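Local coordinates for protein PfEMP1 variant 1 of strain MC (Plasmodium falciparum, PDB 5LGD) that probably binds receptors on the surface of host cells, through a modular extracellular region of which this chain is one piece, part of a Duffy-binding-like (DBL) domain, at residues W14-R26 / T144-A156. Numbering follows the deposited sequence.
Sequences WVHDMLIDSIKWR and TIDKLLQHEQKEA
OE1 of E152 takes two donors from helix 7-29. The hydroxyl of S22, its OG 2.7 Å from E152 OE1, comes down from above the carboxylate plane. R26 NH1 lies 2.9 Å from E152 OE1 and meets the syn lone pair of that oxygen in a nearly straight bond. R26 NH2 reaches OE2 of the same carboxylate, again at 2.9 Å but tilted from the guanidinium plane, so the salt bridge is an end-on, two-pronged grip with guanidinium and carboxylate 18° from coplanar. A bend at R26 chi2 (83°) turns the guanidinium back along its own helix, where NH1 also bonds to S22 O; both anchors limit its rotation. The charge of this buried carboxylate is probably offset by R26. Segments 14-26 and 144-156 run at 25° to each other, their axes 12.1 Å apart at closest approach, in a piece of the DBL region whose regular secondary structure is all helix; helix 45-70 flanks them, W63 touching I145 and F52 touching E152. Toward the N-terminal ends the contact turns apolar. M18, bent at chi2, brings its CE methyl to L148 CD2, a tight 3.5 Å, and also meets I145. L19 CD2 packs on that same L148 methyl at 3.6 Å, while I145 CG2 abuts the edge of the W14 indole, whose NE1 bonds to E62.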
ATOM      1  N   TRP B  14     -31.411 -10.093   7.416  1.00 35.91           N
ATOM      2  CA  TRP B  14     -32.610 -10.075   6.578  1.00 36.38           C
ATOM      3  C   TRP B  14     -32.510 -11.167   5.514  1.00 37.93           C
ATOM      4  O   TRP B  14     -33.461 -11.940   5.341  1.00 37.57           O
ATOM      5  CB  TRP B  14     -32.839  -8.689   5.955  1.00 35.97           C
ATOM      6  CG  TRP B  14     -34.093  -8.608   5.143  1.00 38.65           C
ATOM      7  CD1 TRP B  14     -35.294  -8.094   5.542  1.00 43.26           C
ATOM      8  CD2 TRP B  14     -34.273  -9.045   3.785  1.00 38.81           C
ATOM      9  NE1 TRP B  14     -36.216  -8.206   4.526  1.00 43.34           N
ATOM     10  CE2 TRP B  14     -35.620  -8.804   3.443  1.00 43.40           C
ATOM     11  CE3 TRP B  14     -33.428  -9.629   2.824  1.00 39.17           C
ATOM     12  CZ2 TRP B  14     -36.146  -9.148   2.195  1.00 42.78           C
ATOM     13  CZ3 TRP B  14     -33.958  -9.967   1.586  1.00 40.60           C
ATOM     14  CH2 TRP B  14     -35.296  -9.712   1.281  1.00 42.07           C
ATOM     15  N   VAL B  15     -31.373 -11.214   4.808  1.00 33.54           N
ATOM     16  CA  VAL B  15     -31.031 -12.208   3.779  1.00 32.78           C
ATOM     17  C   VAL B  15     -31.154 -13.628   4.381  1.00 37.95           C
ATOM     18  O   VAL B  15     -31.848 -14.482   3.824  1.00 39.50           O
ATOM     19  CB  VAL B  15     -29.628 -11.920   3.165  1.00 34.99           C
ATOM     20  CG1 VAL B  15     -29.088 -13.131   2.402  1.00 34.23           C
ATOM     21  CG2 VAL B  15     -29.676 -10.696   2.252  1.00 35.08           C
ATOM     22  N   HIS B  16     -30.507 -13.862   5.529  1.00 33.47           N
ATOM     23  CA  HIS B  16     -30.565 -15.134   6.226  1.00 31.07           C
ATOM     24  C   HIS B  16     -32.016 -15.535   6.591  1.00 33.63           C
ATOM     25  O   HIS B  16     -32.458 -16.646   6.267  1.00 29.99           O
ATOM     26  CB  HIS B  16     -29.686 -15.059   7.500  1.00 31.76           C
ATOM     27  CG  HIS B  16     -29.867 -16.234   8.398  1.00 34.50           C
ATOM     28  ND1 HIS B  16     -30.763 -16.201   9.450  1.00 37.02           N
ATOM     29  CD2 HIS B  16     -29.278 -17.447   8.361  1.00 34.91           C
ATOM     30  CE1 HIS B  16     -30.682 -17.385  10.017  1.00 35.72           C
ATOM     31  NE2 HIS B  16     -29.792 -18.159   9.407  1.00 35.09           N
ATOM     32  N   ASP B  17     -32.735 -14.643   7.291  1.00 32.15           N
ATOM     33  CA  ASP B  17     -34.119 -14.889   7.714  1.00 34.28           C
ATOM     34  C   ASP B  17     -35.085 -15.063   6.522  1.00 40.05           C
ATOM     35  O   ASP B  17     -36.015 -15.854   6.630  1.00 39.23           O
ATOM     36  CB  ASP B  17     -34.612 -13.755   8.641  1.00 37.04           C
ATOM     37  CG  ASP B  17     -33.835 -13.591   9.938  1.00 36.71           C
ATOM     38  OD1 ASP B  17     -32.904 -14.402  10.195  1.00 36.56           O
ATOM     39  OD2 ASP B  17     -34.127 -12.648  10.677  1.00 42.97           O
ATOM     40  N   MET B  18     -34.863 -14.369   5.383  1.00 38.52           N
ATOM     41  CA  MET B  18     -35.776 -14.585   4.268  1.00 40.95           C
ATOM     42  C   MET B  18     -35.534 -15.989   3.648  1.00 41.12           C
ATOM     43  O   MET B  18     -36.509 -16.706   3.374  1.00 40.56           O
ATOM     44  CB  MET B  18     -35.806 -13.407   3.267  1.00 45.49           C
ATOM     45  CG  MET B  18     -34.912 -13.544   2.070  1.00 50.07           C
ATOM     46  SD  MET B  18     -35.745 -14.477   0.771  1.00 56.31           S
ATOM     47  CE  MET B  18     -34.543 -14.377  -0.442  1.00 52.91           C
ATOM     48  N   LEU B  19     -34.263 -16.424   3.566  1.00 35.29           N
ATOM     49  CA  LEU B  19     -33.890 -17.742   3.029  1.00 33.93           C
ATOM     50  C   LEU B  19     -34.447 -18.859   3.875  1.00 37.40           C
ATOM     51  O   LEU B  19     -34.934 -19.867   3.338  1.00 35.12           O
ATOM     52  CB  LEU B  19     -32.364 -17.863   2.902  1.00 33.39           C
ATOM     53  CG  LEU B  19     -31.724 -16.950   1.816  1.00 37.75           C
ATOM     54  CD1 LEU B  19     -30.210 -17.066   1.824  1.00 37.87           C
ATOM     55  CD2 LEU B  19     -32.232 -17.292   0.449  1.00 40.89           C
ATOM     56  N   ILE B  20     -34.456 -18.621   5.199  1.00 34.47           N
ATOM     57  CA  ILE B  20     -34.958 -19.520   6.222  1.00 35.64           C
ATOM     58  C   ILE B  20     -36.478 -19.585   6.141  1.00 39.03           C
ATOM     59  O   ILE B  20     -37.039 -20.670   6.182  1.00 40.74           O
ATOM     60  CB  ILE B  20     -34.371 -19.166   7.636  1.00 39.10           C
ATOM     61  CG1 ILE B  20     -32.849 -19.534   7.749  1.00 38.12           C
ATOM     62  CG2 ILE B  20     -35.124 -19.839   8.781  1.00 43.88           C
ATOM     63  CD1 ILE B  20     -32.400 -20.800   7.167  1.00 46.83           C
ATOM     64  N   ASP B  21     -37.131 -18.454   5.986  1.00 36.39           N
ATOM     65  CA  ASP B  21     -38.584 -18.371   5.833  1.00 35.85           C
ATOM     66  C   ASP B  21     -39.021 -19.094   4.561  1.00 38.09           C
ATOM     67  O   ASP B  21     -39.967 -19.877   4.592  1.00 38.08           O
ATOM     68  CB  ASP B  21     -39.041 -16.917   5.844  1.00 38.41           C
ATOM     69  CG  ASP B  21     -38.967 -16.187   7.170  1.00 52.39           C
ATOM     70  OD1 ASP B  21     -38.880 -16.857   8.212  1.00 55.04           O
ATOM     71  OD2 ASP B  21     -39.054 -14.944   7.165  1.00 67.29           O
ATOM     72  N   SER B  22     -38.271 -18.928   3.470  1.00 36.81           N
ATOM     73  CA  SER B  22     -38.552 -19.620   2.207  1.00 38.93           C
ATOM     74  C   SER B  22     -38.556 -21.161   2.431  1.00 41.00           C
ATOM     75  O   SER B  22     -39.489 -21.842   2.005  1.00 42.16           O
ATOM     76  CB  SER B  22     -37.561 -19.182   1.130  1.00 45.31           C
ATOM     77  OG  SER B  22     -37.936 -19.667  -0.147  1.00 61.19           O
ATOM     78  N   ILE B  23     -37.597 -21.671   3.207  1.00 35.29           N
ATOM     79  CA  ILE B  23     -37.510 -23.096   3.570  1.00 34.42           C
ATOM     80  C   ILE B  23     -38.655 -23.500   4.501  1.00 38.43           C
ATOM     81  O   ILE B  23     -39.196 -24.600   4.364  1.00 35.80           O
ATOM     82  CB  ILE B  23     -36.140 -23.429   4.240  1.00 35.66           C
ATOM     83  CG1 ILE B  23     -34.943 -23.215   3.285  1.00 35.70           C
ATOM     84  CG2 ILE B  23     -36.135 -24.830   4.868  1.00 34.71           C
ATOM     85  CD1 ILE B  23     -33.610 -22.964   4.055  1.00 40.00           C
ATOM     86  N   LYS B  24     -38.964 -22.642   5.493  1.00 37.63           N
ATOM     87  CA  LYS B  24     -40.018 -22.909   6.489  1.00 39.17           C
ATOM     88  C   LYS B  24     -41.410 -22.994   5.858  1.00 42.87           C
ATOM     89  O   LYS B  24     -42.284 -23.605   6.460  1.00 42.29           O
ATOM     90  CB  LYS B  24     -39.990 -21.878   7.627  1.00 41.16           C
ATOM     91  CG  LYS B  24     -38.935 -22.150   8.682  1.00 44.06           C
ATOM     92  CD  LYS B  24     -38.675 -20.876   9.475  1.00 50.24           C
ATOM     93  CE  LYS B  24     -38.443 -21.138  10.941  1.00 62.22           C
ATOM     94  NZ  LYS B  24     -37.064 -21.625  11.218  1.00 67.27           N
ATOM     95  N   TRP B  25     -41.607 -22.400   4.641  1.00 40.02           N
ATOM     96  CA  TRP B  25     -42.878 -22.500   3.918  1.00 41.07           C
ATOM     97  C   TRP B  25     -43.111 -23.940   3.497  1.00 43.17           C
ATOM     98  O   TRP B  25     -44.223 -24.431   3.611  1.00 43.34           O
ATOM     99  CB  TRP B  25     -42.926 -21.558   2.713  1.00 40.82           C
ATOM    100  CG  TRP B  25     -43.384 -20.184   3.087  1.00 43.28           C
ATOM    101  CD1 TRP B  25     -42.627 -19.046   3.111  1.00 45.92           C
ATOM    102  CD2 TRP B  25     -44.704 -19.799   3.507  1.00 44.90           C
ATOM    103  NE1 TRP B  25     -43.398 -17.973   3.505  1.00 46.94           N
ATOM    104  CE2 TRP B  25     -44.673 -18.413   3.777  1.00 50.18           C
ATOM    105  CE3 TRP B  25     -45.907 -20.499   3.705  1.00 47.91           C
ATOM    106  CZ2 TRP B  25     -45.816 -17.702   4.185  1.00 51.99           C
ATOM    107  CZ3 TRP B  25     -47.033 -19.799   4.116  1.00 51.44           C
ATOM    108  CH2 TRP B  25     -46.973 -18.424   4.387  1.00 52.89           C
ATOM    109  N   ARG B  26     -42.038 -24.635   3.109  1.00 38.36           N
ATOM    110  CA  ARG B  26     -42.084 -26.042   2.738  1.00 38.59           C
ATOM    111  C   ARG B  26     -42.113 -26.936   3.955  1.00 42.18           C
ATOM    112  O   ARG B  26     -42.896 -27.877   3.971  1.00 43.27           O
ATOM    113  CB  ARG B  26     -40.947 -26.410   1.782  1.00 37.07           C
ATOM    114  CG  ARG B  26     -41.169 -25.878   0.354  1.00 42.78           C
ATOM    115  CD  ARG B  26     -40.733 -24.424   0.193  1.00 49.60           C
ATOM    116  NE  ARG B  26     -40.744 -24.015  -1.205  1.00 43.04           N
ATOM    117  CZ  ARG B  26     -40.640 -22.765  -1.622  1.00 53.25           C
ATOM    118  NH1 ARG B  26     -40.568 -21.768  -0.743  1.00 31.14           N
ATOM    119  NH2 ARG B  26     -40.649 -22.493  -2.920  1.00 51.53           N
ATOM    120  N   THR B 144     -29.267 -12.624  -6.928  1.00 46.39           N
ATOM    121  CA  THR B 144     -29.681 -13.960  -6.454  1.00 45.18           C
ATOM    122  C   THR B 144     -31.012 -13.870  -5.689  1.00 46.76           C
ATOM    123  O   THR B 144     -31.921 -14.664  -5.952  1.00 46.49           O
ATOM    124  CB  THR B 144     -28.560 -14.538  -5.571  1.00 47.49           C
ATOM    125  OG1 THR B 144     -27.459 -14.929  -6.399  1.00 39.89           O
ATOM    126  CG2 THR B 144     -29.008 -15.726  -4.707  1.00 48.96           C
ATOM    127  N   ILE B 145     -31.104 -12.894  -4.743  1.00 40.77           N
ATOM    128  CA  ILE B 145     -32.295 -12.620  -3.935  1.00 39.33           C
ATOM    129  C   ILE B 145     -33.453 -12.303  -4.858  1.00 44.29           C
ATOM    130  O   ILE B 145     -34.523 -12.884  -4.702  1.00 44.15           O
ATOM    131  CB  ILE B 145     -32.034 -11.526  -2.854  1.00 40.44           C
ATOM    132  CG1 ILE B 145     -30.858 -11.914  -1.901  1.00 38.83           C
ATOM    133  CG2 ILE B 145     -33.291 -11.137  -2.074  1.00 40.85           C
ATOM    134  CD1 ILE B 145     -30.998 -13.284  -1.061  1.00 42.42           C
ATOM    135  N   ASP B 146     -33.224 -11.427  -5.853  1.00 42.32           N
ATOM    136  CA  ASP B 146     -34.207 -11.041  -6.860  1.00 43.70           C
ATOM    137  C   ASP B 146     -34.662 -12.273  -7.699  1.00 49.91           C
ATOM    138  O   ASP B 146     -35.864 -12.498  -7.852  1.00 50.68           O
ATOM    139  CB  ASP B 146     -33.619  -9.947  -7.746  1.00 46.20           C
ATOM    140  CG  ASP B 146     -33.277  -8.674  -6.988  1.00 52.82           C
ATOM    141  OD1 ASP B 146     -34.215  -7.920  -6.636  1.00 54.44           O
ATOM    142  OD2 ASP B 146     -32.069  -8.378  -6.842  1.00 52.96           O
ATOM    143  N   LYS B 147     -33.703 -13.099  -8.168  1.00 47.70           N
ATOM    144  CA  LYS B 147     -33.970 -14.331  -8.924  1.00 49.78           C
ATOM    145  C   LYS B 147     -34.853 -15.256  -8.082  1.00 53.59           C
ATOM    146  O   LYS B 147     -35.861 -15.767  -8.586  1.00 54.47           O
ATOM    147  CB  LYS B 147     -32.651 -15.054  -9.264  1.00 52.72           C
ATOM    148  CG  LYS B 147     -31.956 -14.541 -10.523  1.00 69.92           C
ATOM    149  CD  LYS B 147     -31.975 -15.586 -11.652  1.00 84.78           C
ATOM    150  CE  LYS B 147     -31.077 -16.792 -11.438  1.00 92.01           C
ATOM    151  NZ  LYS B 147     -31.427 -17.909 -12.357  1.00 97.75           N
ATOM    152  N   LEU B 148     -34.492 -15.427  -6.778  1.00 48.44           N
ATOM    153  CA  LEU B 148     -35.255 -16.236  -5.828  1.00 46.83           C
ATOM    154  C   LEU B 148     -36.640 -15.698  -5.572  1.00 49.42           C
ATOM    155  O   LEU B 148     -37.599 -16.471  -5.661  1.00 48.75           O
ATOM    156  CB  LEU B 148     -34.517 -16.488  -4.502  1.00 44.96           C
ATOM    157  CG  LEU B 148     -35.263 -17.426  -3.558  1.00 47.69           C
ATOM    158  CD1 LEU B 148     -35.284 -18.845  -4.096  1.00 49.08           C
ATOM    159  CD2 LEU B 148     -34.693 -17.388  -2.204  1.00 45.59           C
ATOM    160  N   LEU B 149     -36.770 -14.376  -5.303  1.00 48.68           N
ATOM    161  CA  LEU B 149     -38.094 -13.770  -5.113  1.00 50.32           C
ATOM    162  C   LEU B 149     -38.976 -13.883  -6.375  1.00 55.83           C
ATOM    163  O   LEU B 149     -40.183 -14.048  -6.246  1.00 56.52           O
ATOM    164  CB  LEU B 149     -38.030 -12.336  -4.575  1.00 50.11           C
ATOM    165  CG  LEU B 149     -37.558 -12.189  -3.113  1.00 51.86           C
ATOM    166  CD1 LEU B 149     -37.354 -10.718  -2.752  1.00 50.80           C
ATOM    167  CD2 LEU B 149     -38.523 -12.891  -2.113  1.00 53.09           C
ATOM    168  N   GLN B 150     -38.362 -13.904  -7.575  1.00 53.37           N
ATOM    169  CA  GLN B 150     -39.071 -14.094  -8.850  1.00 55.84           C
ATOM    170  C   GLN B 150     -39.587 -15.544  -8.906  1.00 60.63           C
ATOM    171  O   GLN B 150     -40.763 -15.776  -9.215  1.00 60.22           O
ATOM    172  CB  GLN B 150     -38.140 -13.800 -10.041  1.00 57.98           C
ATOM    173  CG  GLN B 150     -38.268 -12.374 -10.586  1.00 67.39           C
ATOM    174  CD  GLN B 150     -36.970 -11.639 -10.835  1.00 81.87           C
ATOM    175  OE1 GLN B 150     -35.988 -12.177 -11.370  1.00 72.44           O
ATOM    176  NE2 GLN B 150     -36.982 -10.347 -10.532  1.00 77.80           N
ATOM    177  N   HIS B 151     -38.707 -16.511  -8.545  1.00 56.06           N
ATOM    178  CA  HIS B 151     -39.033 -17.940  -8.491  1.00 56.58           C
ATOM    179  C   HIS B 151     -40.191 -18.188  -7.517  1.00 59.51           C
ATOM    180  O   HIS B 151     -41.095 -18.979  -7.815  1.00 62.03           O
ATOM    181  CB  HIS B 151     -37.799 -18.769  -8.090  1.00 56.09           C
ATOM    182  CG  HIS B 151     -38.113 -20.202  -7.790  1.00 59.54           C
ATOM    183  ND1 HIS B 151     -38.148 -21.153  -8.792  1.00 63.05           N
ATOM    184  CD2 HIS B 151     -38.446 -20.786  -6.616  1.00 60.29           C
ATOM    185  CE1 HIS B 151     -38.473 -22.285  -8.194  1.00 62.25           C
ATOM    186  NE2 HIS B 151     -38.662 -22.115  -6.884  1.00 60.85           N
ATOM    187  N   GLU B 152     -40.165 -17.494  -6.370  1.00 52.93           N
ATOM    188  CA  GLU B 152     -41.169 -17.584  -5.314  1.00 52.04           C
ATOM    189  C   GLU B 152     -42.527 -17.111  -5.800  1.00 57.13           C
ATOM    190  O   GLU B 152     -43.542 -17.707  -5.453  1.00 57.76           O
ATOM    191  CB  GLU B 152     -40.709 -16.827  -4.051  1.00 51.13           C
ATOM    192  CG  GLU B 152     -39.532 -17.476  -3.329  1.00 49.58           C
ATOM    193  CD  GLU B 152     -39.762 -18.878  -2.790  1.00 66.88           C
ATOM    194  OE1 GLU B 152     -40.095 -18.994  -1.588  1.00 45.66           O
ATOM    195  OE2 GLU B 152     -39.509 -19.859  -3.530  1.00 59.72           O
ATOM    196  N   GLN B 153     -42.539 -16.054  -6.619  1.00 54.99           N
ATOM    197  CA  GLN B 153     -43.743 -15.489  -7.220  1.00 56.56           C
ATOM    198  C   GLN B 153     -44.396 -16.503  -8.177  1.00 62.13           C
ATOM    199  O   GLN B 153     -45.619 -16.564  -8.246  1.00 63.23           O
ATOM    200  CB  GLN B 153     -43.397 -14.195  -7.955  1.00 58.63           C
ATOM    201  CG  GLN B 153     -44.607 -13.312  -8.269  1.00 72.24           C
ATOM    202  CD  GLN B 153     -45.108 -12.584  -7.039  1.00 96.69           C
ATOM    203  OE1 GLN B 153     -44.537 -11.569  -6.610  1.00 93.00           O
ATOM    204  NE2 GLN B 153     -46.200 -13.077  -6.456  1.00 88.34           N
ATOM    205  N   LYS B 154     -43.570 -17.298  -8.896  1.00 58.77           N
ATOM    206  CA  LYS B 154     -44.003 -18.345  -9.827  1.00 59.97           C
ATOM    207  C   LYS B 154     -44.516 -19.563  -9.088  1.00 62.75           C
ATOM    208  O   LYS B 154     -45.467 -20.166  -9.561  1.00 65.02           O
ATOM    209  CB  LYS B 154     -42.895 -18.716 -10.824  1.00 62.54           C
ATOM    210  CG  LYS B 154     -42.695 -17.652 -11.905  1.00 75.75           C
ATOM    211  CD  LYS B 154     -41.246 -17.554 -12.370  1.00 85.11           C
ATOM    212  CE  LYS B 154     -41.009 -16.330 -13.229  1.00 95.80           C
ATOM    213  NZ  LYS B 154     -39.609 -16.256 -13.728  1.00 99.41           N
ATOM    214  N   GLU B 155     -43.911 -19.919  -7.928  1.00 55.73           N
ATOM    215  CA  GLU B 155     -44.364 -21.047  -7.112  1.00 53.90           C
ATOM    216  C   GLU B 155     -45.690 -20.766  -6.408  1.00 60.38           C
ATOM    217  O   GLU B 155     -46.537 -21.656  -6.351  1.00 61.85           O
ATOM    218  CB  GLU B 155     -43.295 -21.526  -6.127  1.00 51.49           C
ATOM    219  CG  GLU B 155     -42.176 -22.302  -6.807  1.00 60.71           C
ATOM    220  CD  GLU B 155     -42.602 -23.527  -7.600  1.00 81.46           C
ATOM    221  OE1 GLU B 155     -43.232 -24.430  -7.003  1.00 61.12           O
ATOM    222  OE2 GLU B 155     -42.334 -23.568  -8.824  1.00 80.33           O
ATOM    223  N   ALA B 156     -45.878 -19.533  -5.903  1.00 56.34           N
ATOM    224  CA  ALA B 156     -47.116 -19.118  -5.259  1.00 57.70           C
ATOM    225  C   ALA B 156     -48.254 -19.000  -6.334  1.00 66.08           C
ATOM    226  O   ALA B 156     -49.428 -19.234  -6.020  1.00 67.09           O
ATOM    227  CB  ALA B 156     -46.900 -17.787  -4.566  1.00 57.83           C
TER